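Local structure of Lmo1499 protein (Listeria monocytogenes, 4IIW) at residues B[76-88]-B[96-108]. The protein probably acts as a lytic endotransglycosylase of the cell membrane, cutting nascent peptidoglycan strands internally to end their elongation. Residues are numbered along the deposited sequence; the frame is centred on the assembly and turned at random.
Sequences NDTNLKAGNYELS and IVKKMQEGKTVAP
Backbone hydrogen bonds at two points, K81 N to M100 O (3.0 Å) and V106 N to N84 O (2.7 Å), tie strand 83-87 and its lead-in to the end of helix 93-102 and the chain leaving it. The axes of 83-87 and 96-102 run roughly antiparallel (152°), 9.9 Å apart at closest. Strand 83-87 pairs antiparallel with strand 39-43, closing a beta-alpha-alpha-beta unit consistent with a LysM-like domain, and the helix packs beside it, ending in a Schellman motif at G103. The turn brings T105 back against Y85, whose ring takes a CH-pi contact on each face, both offset toward the rim: M100 CG lies 4.0 Å from the ring centroid, T105 CG2 3.6 Å. Y85 OH donates a hydrogen bond to K81 O, in plane at the ring edge, anchoring the ring's far end. The selenomethionine methyl M100 CE meets L87 CD1, and L56 of helix 49-58 touches both residues. A water accepts from E86 N and donates to K104 O, bridging strand and turn. At the other end, Q101, extended beyond CG (chi2 -176°), carries its amide to the loop: NE2 donates to N79 OD1 (2.8 Å) on an in-plane lone pair, the amide planes standing 88° apart, and makes a weak second bond to D77 OD1 (3.2 Å).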
# COMPACT_ATOMS: atom_id res chain seq x y z
N ASN B 76 0.17 -0.66 12.95
CA ASN B 76 -0.24 -1.42 14.13
C ASN B 76 -0.75 -0.55 15.28
O ASN B 76 -0.58 -0.88 16.43
CB ASN B 76 0.86 -2.35 14.64
CG ASN B 76 0.30 -3.52 15.43
OD1 ASN B 76 -0.78 -4.02 15.11
ND2 ASN B 76 1.06 -4.00 16.43
N ASP B 77 -1.42 0.54 14.92
CA ASP B 77 -2.00 1.50 15.86
C ASP B 77 -3.43 1.10 16.18
O ASP B 77 -4.38 1.86 15.93
CB ASP B 77 -2.02 2.89 15.20
CG ASP B 77 -0.59 3.44 14.89
OD1 ASP B 77 0.36 3.13 15.63
OD2 ASP B 77 -0.44 4.22 13.92
N THR B 78 -3.60 -0.10 16.74
CA THR B 78 -4.93 -0.63 17.00
C THR B 78 -5.55 -0.23 18.36
O THR B 78 -6.74 -0.46 18.58
CB THR B 78 -4.94 -2.17 16.91
OG1 THR B 78 -4.02 -2.72 17.87
CG2 THR B 78 -4.54 -2.62 15.52
N ASN B 79 -4.75 0.35 19.25
CA ASN B 79 -5.23 0.78 20.56
C ASN B 79 -6.01 2.11 20.52
O ASN B 79 -5.66 3.06 21.22
CB ASN B 79 -4.05 0.87 21.55
CG ASN B 79 -2.93 1.85 21.07
OD1 ASN B 79 -2.77 2.11 19.88
ND2 ASN B 79 -2.17 2.38 22.02
N LEU B 80 -7.08 2.18 19.73
CA LEU B 80 -7.85 3.41 19.58
C LEU B 80 -8.99 3.53 20.62
O LEU B 80 -9.94 2.73 20.62
CB LEU B 80 -8.39 3.52 18.16
CG LEU B 80 -7.41 3.28 16.98
CD1 LEU B 80 -8.16 3.30 15.64
CD2 LEU B 80 -6.27 4.27 16.93
N LYS B 81 -8.91 4.55 21.47
CA LYS B 81 -9.87 4.74 22.55
C LYS B 81 -11.23 5.28 22.09
O LYS B 81 -11.29 6.14 21.24
CB LYS B 81 -9.27 5.69 23.59
CG LYS B 81 -7.89 5.25 24.16
CD LYS B 81 -7.95 3.93 24.94
CE LYS B 81 -6.56 3.49 25.44
NZ LYS B 81 -5.60 3.22 24.30
N ALA B 82 -12.32 4.76 22.66
CA ALA B 82 -13.66 5.25 22.34
C ALA B 82 -13.84 6.66 22.93
O ALA B 82 -13.09 7.05 23.82
CB ALA B 82 -14.73 4.30 22.91
N GLY B 83 -14.81 7.41 22.44
CA GLY B 83 -15.09 8.76 22.97
C GLY B 83 -15.38 9.83 21.93
O GLY B 83 -15.55 9.53 20.74
N ASN B 84 -15.43 11.07 22.38
CA ASN B 84 -15.71 12.21 21.51
C ASN B 84 -14.43 13.00 21.22
O ASN B 84 -13.72 13.39 22.14
CB ASN B 84 -16.76 13.12 22.15
CG ASN B 84 -18.06 12.38 22.45
OD1 ASN B 84 -18.43 11.45 21.73
ND2 ASN B 84 -18.75 12.80 23.50
N TYR B 85 -14.15 13.21 19.93
CA TYR B 85 -12.95 13.91 19.47
C TYR B 85 -13.27 15.11 18.56
O TYR B 85 -14.27 15.09 17.85
CB TYR B 85 -12.09 12.93 18.66
CG TYR B 85 -11.61 11.72 19.44
CD1 TYR B 85 -10.38 11.75 20.10
CD2 TYR B 85 -12.38 10.56 19.53
CE1 TYR B 85 -9.92 10.65 20.82
CE2 TYR B 85 -11.93 9.44 20.26
CZ TYR B 85 -10.70 9.50 20.89
OH TYR B 85 -10.24 8.44 21.63
N GLU B 86 -12.44 16.15 18.61
CA GLU B 86 -12.57 17.28 17.67
C GLU B 86 -11.46 17.14 16.65
O GLU B 86 -10.28 17.34 16.95
CB GLU B 86 -12.54 18.67 18.33
CG GLU B 86 -13.91 19.10 18.83
CD GLU B 86 -13.94 20.53 19.38
OE1 GLU B 86 -14.86 20.83 20.17
OE2 GLU B 86 -13.05 21.34 19.03
N LEU B 87 -11.87 16.75 15.46
CA LEU B 87 -10.97 16.52 14.35
C LEU B 87 -11.27 17.53 13.26
O LEU B 87 -12.34 18.13 13.23
CB LEU B 87 -11.18 15.10 13.81
CG LEU B 87 -11.12 13.96 14.83
CD1 LEU B 87 -11.52 12.65 14.20
CD2 LEU B 87 -9.73 13.86 15.46
N SER B 88 -10.32 17.69 12.37
CA SER B 88 -10.44 18.62 11.27
C SER B 88 -10.27 17.86 9.95
O SER B 88 -9.56 16.85 9.91
CB SER B 88 -9.35 19.69 11.42
OG SER B 88 -9.42 20.63 10.38
N ILE B 96 -4.60 12.17 13.58
CA ILE B 96 -5.90 11.64 13.93
C ILE B 96 -5.70 10.46 14.83
O ILE B 96 -6.17 10.43 15.96
CB ILE B 96 -6.73 11.21 12.72
CG1 ILE B 96 -7.00 12.40 11.79
CG2 ILE B 96 -8.04 10.64 13.18
CD1 ILE B 96 -7.62 12.02 10.45
N VAL B 97 -4.95 9.50 14.32
CA VAL B 97 -4.67 8.25 15.01
C VAL B 97 -4.00 8.49 16.36
O VAL B 97 -4.34 7.85 17.34
CB VAL B 97 -3.81 7.36 14.09
CG1 VAL B 97 -3.31 6.12 14.80
CG2 VAL B 97 -4.64 7.01 12.86
N LYS B 98 -3.12 9.46 16.41
CA LYS B 98 -2.39 9.77 17.64
C LYS B 98 -3.34 10.29 18.75
O LYS B 98 -3.17 9.94 19.91
CB LYS B 98 -1.26 10.76 17.32
CG LYS B 98 0.11 10.32 17.88
CD LYS B 98 1.27 10.91 17.03
CE LYS B 98 2.61 10.18 17.27
NZ LYS B 98 3.70 10.67 16.37
N LYS B 99 -4.33 11.10 18.39
CA LYS B 99 -5.34 11.58 19.35
C LYS B 99 -6.15 10.42 19.92
O LYS B 99 -6.40 10.35 21.12
CB LYS B 99 -6.32 12.58 18.72
CG LYS B 99 -5.91 14.06 18.74
CD LYS B 99 -7.00 14.93 18.08
CE LYS B 99 -6.87 16.43 18.38
NZ LYS B 99 -7.26 16.77 19.78
N MSE B 100 -6.57 9.50 19.06
CA MSE B 100 -7.35 8.35 19.51
C MSE B 100 -6.51 7.38 20.37
O MSE B 100 -7.01 6.83 21.33
CB MSE B 100 -7.99 7.64 18.32
CG MSE B 100 -9.01 8.50 17.59
SE MSE B 100 -9.88 7.67 16.08
CE MSE B 100 -11.05 9.11 15.61
N GLN B 101 -5.25 7.18 20.01
CA GLN B 101 -4.38 6.31 20.79
C GLN B 101 -4.24 6.84 22.20
O GLN B 101 -4.47 6.12 23.18
CB GLN B 101 -2.98 6.17 20.16
CG GLN B 101 -2.94 5.26 18.94
CD GLN B 101 -1.53 5.08 18.40
OE1 GLN B 101 -0.90 6.03 17.94
NE2 GLN B 101 -1.04 3.84 18.42
N GLU B 102 -3.86 8.11 22.30
CA GLU B 102 -3.68 8.79 23.59
C GLU B 102 -5.02 9.09 24.26
O GLU B 102 -5.07 9.35 25.45
CB GLU B 102 -2.90 10.09 23.39
CG GLU B 102 -1.46 9.89 22.92
CD GLU B 102 -0.82 11.16 22.38
OE1 GLU B 102 -1.38 12.26 22.59
OE2 GLU B 102 0.25 11.07 21.73
N GLY B 103 -6.09 9.06 23.49
CA GLY B 103 -7.42 9.32 24.03
C GLY B 103 -7.63 10.77 24.40
O GLY B 103 -8.29 11.06 25.40
N LYS B 104 -7.08 11.68 23.59
CA LYS B 104 -7.22 13.10 23.83
C LYS B 104 -8.56 13.55 23.29
O LYS B 104 -8.65 14.14 22.22
CB LYS B 104 -6.06 13.90 23.21
CG LYS B 104 -4.66 13.64 23.84
CD LYS B 104 -4.53 14.01 25.36
CE LYS B 104 -4.64 15.52 25.62
NZ LYS B 104 -4.27 15.91 27.02
N THR B 105 -9.59 13.25 24.07
CA THR B 105 -10.98 13.55 23.73
C THR B 105 -11.43 14.97 24.12
O THR B 105 -10.72 15.70 24.82
CB THR B 105 -11.93 12.49 24.37
OG1 THR B 105 -11.67 12.39 25.77
CG2 THR B 105 -11.70 11.11 23.75
N VAL B 106 -12.62 15.34 23.65
CA VAL B 106 -13.24 16.65 23.92
C VAL B 106 -13.50 16.87 25.40
O VAL B 106 -14.33 16.18 25.98
CB VAL B 106 -14.63 16.76 23.24
CG1 VAL B 106 -15.39 17.97 23.75
CG2 VAL B 106 -14.51 16.79 21.73
N ALA B 107 -12.79 17.84 25.98
CA ALA B 107 -12.93 18.21 27.40
C ALA B 107 -13.89 19.39 27.55
O ALA B 107 -13.54 20.50 27.17
CB ALA B 107 -11.55 18.58 27.99
N PRO B 108 -15.08 19.16 28.10
CA PRO B 108 -16.05 20.25 28.26
C PRO B 108 -15.53 21.46 29.04
O PRO B 108 -14.91 21.30 30.09
CB PRO B 108 -17.22 19.61 29.02
CG PRO B 108 -17.11 18.15 28.78
CD PRO B 108 -15.63 17.85 28.52
O HOH W 1 -10.30 15.83 20.71